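PDB 4WCJ: polysaccharide deacetylase from Ammonifex degensii, which probably removes acetyl groups from poly-beta-1,6-N-acetyl-D-glucosamine as a zinc-dependent family 4 carbohydrate esterase. Local coordinates for residues 216-219 against 220-224; 125-129 against 130-134; 176-179 against 180-183; 71-74 against 75-79. All blocks are in the same frame, centred on the assembly; numbering follows the deposited sequence.

The four contacts are local turns and helix ends of one beta/alpha barrel chain. Contacts 1 and 3 touch each other, their centres 13 Å apart: helix 213-221 lies against helix 179-197, with Gln-222 NE2 2.9 Å from Ala-183 O in a probable hydrogen bond and Ile-218 packed on Phe-182. Contact 2 comes nearest the zinc ion held by Asp-99, His-157 and His-162, the side chain of Trp-132 lying about 7 Å from the metal; Phe-182 of contact 3 is about 12 Å and Leu-219 of contact 1 about 14 Å from it. Contact 4, away from the metal site, is centred 28 Å from contact 2, across the chain's centre.

Contact 1 (216-219 against 220-224); sequences DEIL and RTQGF
Glu-217 and Arg-220 run side by side off one turn of helix and point the same way, their carboxylate and guanidinium planes 34° apart. The arginine grips the acid side-on with two nitrogens: NE reaches Glu-217 OE1 at 3.1 Å, and NH2 reaches Glu-217 OE2 at 3.0 Å, on the syn side of that oxygen and somewhat out of the carboxylate plane. Both acceptors lie close to the guanidinium plane, whereas NE meets OE1 from above the carboxylate plane. With CG anti to the backbone N (chi1 173°), the glutamate chain bends at chi2 and lays its acid along the arginine. OE2 also lies against the Thr-221 methyl, CG2, at 3.3 Å, the two side chains crossing almost perpendicularly.

Elsewhere round the helix Ile-218 and Gln-222 lie alongside each other, CG2 against the amide nitrogen NE2, which is hydrogen-bonded to Ala-183 O on helix 179-197. Leu-219 makes an apolar contact, slanting across Phe-224 with its CD2 3.9 Å from the ring atom CD2. The edge of the same ring faces Leu-219 O, which accepts the Phe-224 N-H at 3.1 Å.

That bond, with Gly-223 N to Arg-220 O, makes a Schellman motif ending helix 213-221. Gly-223 is the C-prime residue: at its positive phi of 92° a CB would press on the preceding carbonyl oxygen. The chemistry divides accordingly, a paired charge suiting the exposed side, while leucine and phenylalanine suit the buried side and probably help fix the turn toward strand 226-229.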
loop_
_atom_site.group_PDB
_atom_site.type_symbol
_atom_site.label_atom_id
_atom_site.label_comp_id
_atom_site.label_asym_id
_atom_site.label_seq_id
_atom_site.Cartn_x
_atom_site.Cartn_y
_atom_site.Cartn_z
ATOM N N ASP A 216 9.152 5.231 -13.211
ATOM C CA ASP A 216 7.725 5.408 -13.519
ATOM C C ASP A 216 7.379 4.820 -14.879
ATOM O O ASP A 216 6.334 4.182 -15.061
ATOM C CB ASP A 216 7.332 6.885 -13.517
ATOM C CG ASP A 216 7.298 7.488 -12.139
ATOM O OD1 ASP A 216 7.227 6.736 -11.141
ATOM O OD2 ASP A 216 7.335 8.737 -12.062
ATOM N N GLU A 217 8.267 5.047 -15.839
ATOM C CA GLU A 217 8.037 4.609 -17.206
ATOM C C GLU A 217 8.141 3.096 -17.322
ATOM O O GLU A 217 7.372 2.469 -18.041
ATOM C CB GLU A 217 9.027 5.295 -18.161
ATOM C CG GLU A 217 8.981 4.788 -19.591
ATOM C CD GLU A 217 7.676 5.114 -20.294
ATOM O OE1 GLU A 217 6.840 5.843 -19.717
ATOM O OE2 GLU A 217 7.497 4.652 -21.441
ATOM N N ILE A 218 9.089 2.509 -16.603
ATOM C CA ILE A 218 9.217 1.065 -16.586
ATOM C C ILE A 218 7.915 0.456 -16.067
ATOM O O ILE A 218 7.357 -0.477 -16.674
ATOM C CB ILE A 218 10.409 0.619 -15.730
ATOM C CG1 ILE A 218 11.715 0.977 -16.444
ATOM C CG2 ILE A 218 10.343 -0.875 -15.460
ATOM C CD1 ILE A 218 12.943 0.806 -15.578
ATOM N N LEU A 219 7.408 0.996 -14.960
ATOM C CA LEU A 219 6.119 0.530 -14.440
ATOM C C LEU A 219 4.985 0.693 -15.455
ATOM O O LEU A 219 4.142 -0.201 -15.608
ATOM C CB LEU A 219 5.767 1.267 -13.149
ATOM C CG LEU A 219 6.746 1.034 -11.999
ATOM C CD1 LEU A 219 6.364 1.877 -10.786
ATOM C CD2 LEU A 219 6.816 -0.447 -11.649
ATOM N N ARG A 220 4.954 1.824 -16.157
ATOM C CA ARG A 220 3.879 2.061 -17.110
ATOM C C ARG A 220 3.921 1.017 -18.217
ATOM O O ARG A 220 2.894 0.418 -18.558
ATOM C CB ARG A 220 3.964 3.463 -17.714
ATOM C CG ARG A 220 2.734 3.854 -18.528
ATOM C CD ARG A 220 2.991 5.084 -19.389
ATOM N NE ARG A 220 3.998 4.825 -20.415
ATOM C CZ ARG A 220 3.735 4.292 -21.606
ATOM N NH1 ARG A 220 2.491 3.949 -21.929
ATOM N NH2 ARG A 220 4.718 4.098 -22.473
ATOM N N THR A 221 5.109 0.790 -18.768
ATOM C CA THR A 221 5.246 -0.139 -19.884
ATOM C C THR A 221 5.013 -1.576 -19.441
ATOM O O THR A 221 4.685 -2.432 -20.258
ATOM C CB THR A 221 6.632 -0.034 -20.565
ATOM O OG1 THR A 221 7.650 -0.526 -19.684
ATOM C CG2 THR A 221 6.934 1.403 -20.940
ATOM N N GLN A 222 5.165 -1.844 -18.146
ATOM C CA GLN A 222 4.878 -3.177 -17.632
ATOM C C GLN A 222 3.434 -3.305 -17.156
ATOM O O GLN A 222 3.071 -4.289 -16.510
ATOM C CB GLN A 222 5.848 -3.543 -16.515
ATOM C CG GLN A 222 7.218 -3.894 -17.046
ATOM C CD GLN A 222 8.092 -4.562 -16.020
ATOM O OE1 GLN A 222 7.602 -5.258 -15.134
ATOM N NE2 GLN A 222 9.401 -4.348 -16.125
ATOM N N GLY A 223 2.616 -2.308 -17.476
ATOM C CA GLY A 223 1.178 -2.432 -17.339
ATOM C C GLY A 223 0.527 -1.982 -16.044
ATOM O O GLY A 223 -0.664 -2.213 -15.851
ATOM N N PHE A 224 1.281 -1.343 -15.157
ATOM C CA PHE A 224 0.706 -0.882 -13.898
ATOM C C PHE A 224 -0.242 0.299 -14.111
ATOM O O PHE A 224 0.028 1.209 -14.908
ATOM C CB PHE A 224 1.820 -0.539 -12.902
ATOM C CG PHE A 224 2.501 -1.754 -12.354
ATOM C CD1 PHE A 224 1.961 -2.428 -11.267
ATOM C CD2 PHE A 224 3.642 -2.262 -12.959
ATOM C CE1 PHE A 224 2.559 -3.572 -10.771
ATOM C CE2 PHE A 224 4.256 -3.400 -12.458
ATOM C CZ PHE A 224 3.706 -4.058 -11.364
#

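Contact 2 (125-129 against 130-134); sequences AGQVG and RKWEG
Gln-127 lies against Trp-132 where a type II beta turn, Gln-127 to Arg-130, leads into the short strand 131-132. Beyond CB, its CG lies over one face of the indole, offset toward the rim and 3.6 Å from Trp-132 CE3. The chain bends at chi2 (-61°), which keeps CD against the same ring, 3.4 Å from Trp-132 CE3, with amide and indole planes 31° apart. Glu-133 CG covers the opposite face. At the tip, NE2 passes near CZ3 and donates to Asp-160 OD1, while OE1 touches Arg-130 CD at 3.6 Å. A flat, polar glutamine suits this buried place because it can both lie against the indole and satisfy partners at its tip. An alanine here would probably leave that face of the indole without its packing partner and Asp-160 without its amide donor. Trp-132 also touches the zinc ligand His-162, which makes it a second-shell residue with Gln-127 backing it one step further out.

The turn is closed by Arg-130 N to Gln-127 O at 3.2 Å, and Gly-129 supplies the positive phi (85°) it needs. One water finishes the link, donating to Gln-127 OE1 at 2.6 Å and to Lys-131 O at 2.7 Å.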
loop_
_atom_site.group_PDB
_atom_site.type_symbol
_atom_site.label_atom_id
_atom_site.label_comp_id
_atom_site.label_asym_id
_atom_site.label_seq_id
_atom_site.Cartn_x
_atom_site.Cartn_y
_atom_site.Cartn_z
ATOM N N ALA A 125 7.449 -9.708 -3.110
ATOM C CA ALA A 125 7.027 -11.041 -3.535
ATOM C C ALA A 125 8.083 -12.101 -3.272
ATOM O O ALA A 125 7.743 -13.246 -2.988
ATOM C CB ALA A 125 6.633 -11.029 -5.029
ATOM N N GLY A 126 9.359 -11.721 -3.348
ATOM C CA GLY A 126 10.445 -12.653 -3.118
ATOM C C GLY A 126 10.749 -12.944 -1.654
ATOM O O GLY A 126 11.558 -13.821 -1.354
ATOM N N GLN A 127 10.109 -12.212 -0.746
ATOM C CA GLN A 127 10.324 -12.418 0.693
ATOM C C GLN A 127 9.112 -13.050 1.368
ATOM O O GLN A 127 9.140 -13.345 2.564
ATOM C CB GLN A 127 10.674 -11.095 1.392
ATOM C CG GLN A 127 12.012 -10.507 0.991
ATOM C CD GLN A 127 13.172 -11.431 1.313
ATOM O OE1 GLN A 127 13.103 -12.234 2.254
ATOM N NE2 GLN A 127 14.253 -11.314 0.543
ATOM N N VAL A 128 8.039 -13.250 0.610
ATOM C CA VAL A 128 6.868 -13.942 1.147
ATOM C C VAL A 128 7.227 -15.357 1.613
ATOM O O VAL A 128 7.945 -16.091 0.928
ATOM C CB VAL A 128 5.742 -13.994 0.096
ATOM C CG1 VAL A 128 4.631 -14.954 0.519
ATOM C CG2 VAL A 128 5.199 -12.597 -0.121
ATOM N N GLY A 129 6.752 -15.733 2.796
ATOM C CA GLY A 129 6.977 -17.088 3.278
ATOM C C GLY A 129 8.315 -17.258 3.977
ATOM O O GLY A 129 8.691 -18.379 4.352
ATOM N N ARG A 130 9.034 -16.149 4.150
ATOM C CA ARG A 130 10.328 -16.150 4.854
ATOM C C ARG A 130 10.320 -15.245 6.084
ATOM O O ARG A 130 9.325 -14.586 6.379
ATOM C CB ARG A 130 11.451 -15.690 3.912
ATOM C CG ARG A 130 11.399 -16.247 2.505
ATOM C CD ARG A 130 12.604 -15.779 1.733
ATOM N NE ARG A 130 12.742 -16.454 0.452
ATOM C CZ ARG A 130 13.911 -16.731 -0.113
ATOM N NH1 ARG A 130 15.039 -16.390 0.503
ATOM N NH2 ARG A 130 13.953 -17.350 -1.285
ATOM N N LYS A 131 11.427 -15.229 6.824
ATOM C CA LYS A 131 11.677 -14.170 7.800
ATOM C C LYS A 131 12.479 -13.071 7.120
ATOM O O LYS A 131 13.469 -13.354 6.460
ATOM C CB LYS A 131 12.432 -14.699 9.016
ATOM C CG LYS A 131 11.531 -14.986 10.170
ATOM C CD LYS A 131 12.351 -15.223 11.428
ATOM C CE LYS A 131 11.481 -15.192 12.656
ATOM N NZ LYS A 131 12.300 -15.511 13.861
ATOM N N TRP A 132 12.042 -11.826 7.279
ATOM C CA TRP A 132 12.618 -10.705 6.540
ATOM C C TRP A 132 12.904 -9.576 7.511
ATOM O O TRP A 132 11.989 -9.052 8.146
ATOM C CB TRP A 132 11.674 -10.252 5.420
ATOM C CG TRP A 132 11.870 -8.832 4.913
ATOM C CD1 TRP A 132 11.048 -7.755 5.143
ATOM C CD2 TRP A 132 12.929 -8.350 4.079
ATOM N NE1 TRP A 132 11.542 -6.637 4.518
ATOM C CE2 TRP A 132 12.689 -6.973 3.852
ATOM C CE3 TRP A 132 14.053 -8.944 3.500
ATOM C CZ2 TRP A 132 13.532 -6.188 3.079
ATOM C CZ3 TRP A 132 14.891 -8.160 2.736
ATOM C CH2 TRP A 132 14.627 -6.794 2.530
ATOM N N GLU A 133 14.183 -9.233 7.621
ATOM C CA GLU A 133 14.656 -8.188 8.523
ATOM C C GLU A 133 14.144 -8.403 9.947
ATOM O O GLU A 133 13.840 -7.448 10.665
ATOM C CB GLU A 133 14.244 -6.815 7.996
ATOM C CG GLU A 133 14.670 -6.606 6.551
ATOM C CD GLU A 133 15.207 -5.220 6.279
ATOM O OE1 GLU A 133 14.409 -4.257 6.300
ATOM O OE2 GLU A 133 16.428 -5.098 6.036
ATOM N N GLY A 134 14.055 -9.672 10.344
ATOM C CA GLY A 134 13.712 -10.019 11.709
ATOM C C GLY A 134 12.253 -10.363 11.952
ATOM O O GLY A 134 11.879 -10.732 13.065
HETATM O O HOH W 1 14.757 -13.131 4.054
#

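Contact 3 (176-179 against 180-183); sequences PGRE and RLFA
Arg-178 and Leu-181 lie side by side and point the same way at the start of helix 179-197, with Arg-178 CG 4.0 Å from Leu-181 CD2. It is the aliphatic part of the arginine that does the touching, as suits a long chain able to offer methylenes to a leucine and still bring its guanidinium to a backbone carbonyl. The bend at chi2 (76°) turns the rest of the chain back over the preceding loop, where NH2 makes a weak but nearly straight bond of 3.3 Å to Pro-176 O, which lies in the guanidinium plane.

Arg-178 is also the N-cap residue. Its carbonyl oxygen receives Phe-182 N at 3.0 Å, and Glu-179 O receives Ala-183 N at 3.1 Å; these are the first bonds of the helix. Arg-180 N instead donates to a water at 3.0 Å, which in turn gives a weak bond to Gly-177 O, bridging the helix start and the loop. Gly-177 suits the bend before the cap, since its positive phi (70°) is one that glycine readily adopts.

Further out, the side chains divide by environment. Arg-180 stretches fully extended, CG anti to the backbone N (chi1 174°), into an exposed position where it forms a weak, long ion pair with Glu-184. Leu-181 leans on Leu-161. Phe-182, the buried aromatic of this turn, packs on Thr-215 and Ile-218 of helix 213-221 and on Tyr-206 just beyond strand 203-205, so the first turn of helix 179-197 is seated against the neighbouring beta-alpha-beta unit.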
loop_
_atom_site.group_PDB
_atom_site.type_symbol
_atom_site.label_atom_id
_atom_site.label_comp_id
_atom_site.label_asym_id
_atom_site.label_seq_id
_atom_site.Cartn_x
_atom_site.Cartn_y
_atom_site.Cartn_z
ATOM N N PRO A 176 22.649 4.559 -9.913
ATOM C CA PRO A 176 22.939 4.692 -11.345
ATOM C C PRO A 176 23.138 3.345 -12.037
ATOM O O PRO A 176 23.717 2.430 -11.449
ATOM C CB PRO A 176 24.243 5.503 -11.369
ATOM C CG PRO A 176 24.304 6.190 -10.041
ATOM C CD PRO A 176 23.642 5.257 -9.075
ATOM N N GLY A 177 22.663 3.234 -13.273
ATOM C CA GLY A 177 22.857 2.027 -14.054
ATOM C C GLY A 177 22.052 0.847 -13.550
ATOM O O GLY A 177 22.381 -0.302 -13.840
ATOM N N ARG A 178 20.993 1.126 -12.797
ATOM C CA ARG A 178 20.188 0.065 -12.200
ATOM C C ARG A 178 18.800 -0.058 -12.830
ATOM O O ARG A 178 17.973 -0.834 -12.348
ATOM C CB ARG A 178 20.040 0.290 -10.690
ATOM C CG ARG A 178 20.952 -0.566 -9.816
ATOM C CD ARG A 178 22.384 -0.071 -9.798
ATOM N NE ARG A 178 23.160 -0.752 -8.763
ATOM C CZ ARG A 178 24.404 -0.430 -8.417
ATOM N NH1 ARG A 178 25.022 -1.112 -7.461
ATOM N NH2 ARG A 178 25.031 0.573 -9.022
ATOM N N GLU A 179 18.540 0.691 -13.901
ATOM C CA GLU A 179 17.207 0.675 -14.521
ATOM C C GLU A 179 16.865 -0.688 -15.119
ATOM O O GLU A 179 15.702 -1.094 -15.125
ATOM C CB GLU A 179 17.079 1.765 -15.595
ATOM C CG GLU A 179 18.338 2.055 -16.372
ATOM C CD GLU A 179 19.174 3.146 -15.732
ATOM O OE1 GLU A 179 20.015 2.818 -14.874
ATOM O OE2 GLU A 179 18.994 4.331 -16.088
ATOM N N ARG A 180 17.880 -1.395 -15.602
ATOM C CA ARG A 180 17.700 -2.752 -16.108
ATOM C C ARG A 180 17.297 -3.699 -14.979
ATOM O O ARG A 180 16.322 -4.446 -15.101
ATOM C CB ARG A 180 18.984 -3.237 -16.780
ATOM C CG ARG A 180 18.984 -4.695 -17.219
ATOM C CD ARG A 180 20.330 -5.032 -17.851
ATOM N NE ARG A 180 20.483 -6.448 -18.176
ATOM C CZ ARG A 180 21.557 -6.958 -18.772
ATOM N NH1 ARG A 180 21.623 -8.256 -19.035
ATOM N NH2 ARG A 180 22.569 -6.165 -19.109
ATOM N N LEU A 181 18.051 -3.651 -13.883
ATOM C CA LEU A 181 17.780 -4.473 -12.709
ATOM C C LEU A 181 16.374 -4.230 -12.182
ATOM O O LEU A 181 15.689 -5.165 -11.752
ATOM C CB LEU A 181 18.814 -4.195 -11.611
ATOM C CG LEU A 181 18.527 -4.781 -10.221
ATOM C CD1 LEU A 181 18.536 -6.306 -10.253
ATOM C CD2 LEU A 181 19.498 -4.252 -9.164
ATOM N N PHE A 182 15.939 -2.973 -12.219
ATOM C CA PHE A 182 14.604 -2.641 -11.728
ATOM C C PHE A 182 13.523 -3.226 -12.625
ATOM O O PHE A 182 12.482 -3.686 -12.148
ATOM C CB PHE A 182 14.414 -1.128 -11.624
ATOM C CG PHE A 182 13.046 -0.731 -11.150
ATOM C CD1 PHE A 182 12.720 -0.812 -9.803
ATOM C CD2 PHE A 182 12.082 -0.295 -12.045
ATOM C CE1 PHE A 182 11.460 -0.458 -9.356
ATOM C CE2 PHE A 182 10.828 0.064 -11.610
ATOM C CZ PHE A 182 10.508 -0.024 -10.257
ATOM N N ALA A 183 13.777 -3.194 -13.928
ATOM C CA ALA A 183 12.825 -3.719 -14.894
ATOM C C ALA A 183 12.687 -5.229 -14.730
ATOM O O ALA A 183 11.577 -5.761 -14.762
ATOM C CB ALA A 183 13.249 -3.369 -16.306
HETATM O O HOH W 2 20.463 -0.330 -16.557
#

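Contact 4 (71-74 against 75-79); sequences RFVT and PQEAE
Between Thr-74 and Ala-78 the backbone makes its first helical bond, Ala-78 N to Thr-74 O at 2.9 Å, as strand 71-72 passes through Val-73 into helix 75-82. Two reciprocal bonds reinforce this start. Thr-74 OG1 accepts Glu-77 N at 3.0 Å, and Glu-77 OE1 accepts Thr-74 N at 2.9 Å, on the anti side of that oxygen and somewhat out of the carboxylate plane. Thr-74 chi1 (65°) sets OG1 between the backbone N and the carbonyl carbon, facing the first turn, and the glutamate, extended beyond CG, slants across the threonine to bring its acid to Thr-74 N. OE2 takes a weak salt bridge of 3.4 Å from Arg-71 NH2, the guanidinium edge meeting it with the two planes 67° apart. A glutamine in place of Glu-77 would probably leave Arg-71 without its ionic mate.

Val-73 CG1 packs on Ala-78 CB at 3.7 Å, two small apolar groups that fit the buried inner side, where Ala-78 also meets Leu-94. Pro-75 suits the first helical position, which needs no N-H donor, and rests on Tyr-203. Thr-74 and Glu-77 thus form a classical capping box, here opening the helix of the beta-alpha-beta unit that runs from strand 71-72 to strand 91-99.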
loop_
_atom_site.group_PDB
_atom_site.type_symbol
_atom_site.label_atom_id
_atom_site.label_comp_id
_atom_site.label_asym_id
_atom_site.label_seq_id
_atom_site.Cartn_x
_atom_site.Cartn_y
_atom_site.Cartn_z
ATOM N N ARG A 71 -15.873 7.208 3.942
ATOM C CA ARG A 71 -16.171 6.035 3.118
ATOM C C ARG A 71 -14.912 5.254 2.736
ATOM O O ARG A 71 -14.008 5.797 2.096
ATOM C CB ARG A 71 -16.919 6.452 1.847
ATOM C CG ARG A 71 -16.887 5.412 0.743
ATOM C CD ARG A 71 -17.903 5.709 -0.346
ATOM N NE ARG A 71 -18.081 4.565 -1.238
ATOM C CZ ARG A 71 -19.090 4.431 -2.094
ATOM N NH1 ARG A 71 -20.023 5.369 -2.173
ATOM N NH2 ARG A 71 -19.169 3.352 -2.866
ATOM N N PHE A 72 -14.853 3.983 3.131
ATOM C CA PHE A 72 -13.736 3.120 2.747
ATOM C C PHE A 72 -13.958 2.519 1.362
ATOM O O PHE A 72 -14.987 1.887 1.083
ATOM C CB PHE A 72 -13.514 2.010 3.775
ATOM C CG PHE A 72 -12.985 2.494 5.096
ATOM C CD1 PHE A 72 -13.852 2.863 6.109
ATOM C CD2 PHE A 72 -11.614 2.580 5.326
ATOM C CE1 PHE A 72 -13.370 3.303 7.329
ATOM C CE2 PHE A 72 -11.127 3.010 6.542
ATOM C CZ PHE A 72 -12.007 3.380 7.546
ATOM N N VAL A 73 -12.950 2.698 0.522
ATOM C CA VAL A 73 -12.998 2.459 -0.912
ATOM C C VAL A 73 -12.151 1.225 -1.291
ATOM O O VAL A 73 -11.140 0.939 -0.645
ATOM C CB VAL A 73 -12.511 3.745 -1.648
ATOM C CG1 VAL A 73 -11.177 3.537 -2.385
ATOM C CG2 VAL A 73 -13.599 4.332 -2.544
ATOM N N THR A 74 -12.575 0.471 -2.308
ATOM C CA THR A 74 -11.782 -0.667 -2.788
ATOM C C THR A 74 -10.647 -0.169 -3.675
ATOM O O THR A 74 -10.711 0.947 -4.194
ATOM C CB THR A 74 -12.636 -1.684 -3.594
ATOM O OG1 THR A 74 -13.109 -1.065 -4.795
ATOM C CG2 THR A 74 -13.814 -2.189 -2.776
ATOM N N PRO A 75 -9.595 -0.985 -3.851
ATOM C CA PRO A 75 -8.558 -0.563 -4.796
ATOM C C PRO A 75 -9.112 -0.264 -6.199
ATOM O O PRO A 75 -8.677 0.708 -6.815
ATOM C CB PRO A 75 -7.598 -1.758 -4.808
ATOM C CG PRO A 75 -7.734 -2.336 -3.442
ATOM C CD PRO A 75 -9.215 -2.217 -3.135
ATOM N N GLN A 76 -10.050 -1.075 -6.688
ATOM C CA GLN A 76 -10.681 -0.808 -7.980
ATOM C C GLN A 76 -11.414 0.529 -7.985
ATOM O O GLN A 76 -11.321 1.290 -8.948
ATOM C CB GLN A 76 -11.658 -1.927 -8.354
ATOM C CG GLN A 76 -11.208 -2.775 -9.535
ATOM C CD GLN A 76 -10.917 -1.942 -10.764
ATOM O OE1 GLN A 76 -11.683 -1.047 -11.118
ATOM N NE2 GLN A 76 -9.787 -2.217 -11.412
ATOM N N GLU A 77 -12.150 0.803 -6.912
ATOM C CA GLU A 77 -12.871 2.067 -6.778
ATOM C C GLU A 77 -11.895 3.234 -6.798
ATOM O O GLU A 77 -12.152 4.260 -7.432
ATOM C CB GLU A 77 -13.703 2.090 -5.486
ATOM C CG GLU A 77 -15.048 1.380 -5.612
ATOM C CD GLU A 77 -15.805 1.266 -4.298
ATOM O OE1 GLU A 77 -15.180 1.319 -3.224
ATOM O OE2 GLU A 77 -17.045 1.110 -4.340
ATOM N N ALA A 78 -10.768 3.053 -6.117
ATOM C CA ALA A 78 -9.747 4.092 -6.046
ATOM C C ALA A 78 -9.191 4.399 -7.428
ATOM O O ALA A 78 -8.983 5.567 -7.778
ATOM C CB ALA A 78 -8.623 3.676 -5.102
ATOM N N GLU A 79 -8.947 3.348 -8.206
ATOM C CA GLU A 79 -8.396 3.502 -9.545
ATOM C C GLU A 79 -9.385 4.209 -10.452
ATOM O O GLU A 79 -9.016 5.105 -11.203
ATOM C CB GLU A 79 -8.027 2.153 -10.165
ATOM C CG GLU A 79 -7.284 2.301 -11.497
ATOM C CD GLU A 79 -7.206 1.000 -12.270
ATOM O OE1 GLU A 79 -7.177 1.054 -13.520
ATOM O OE2 GLU A 79 -7.168 -0.070 -11.626
#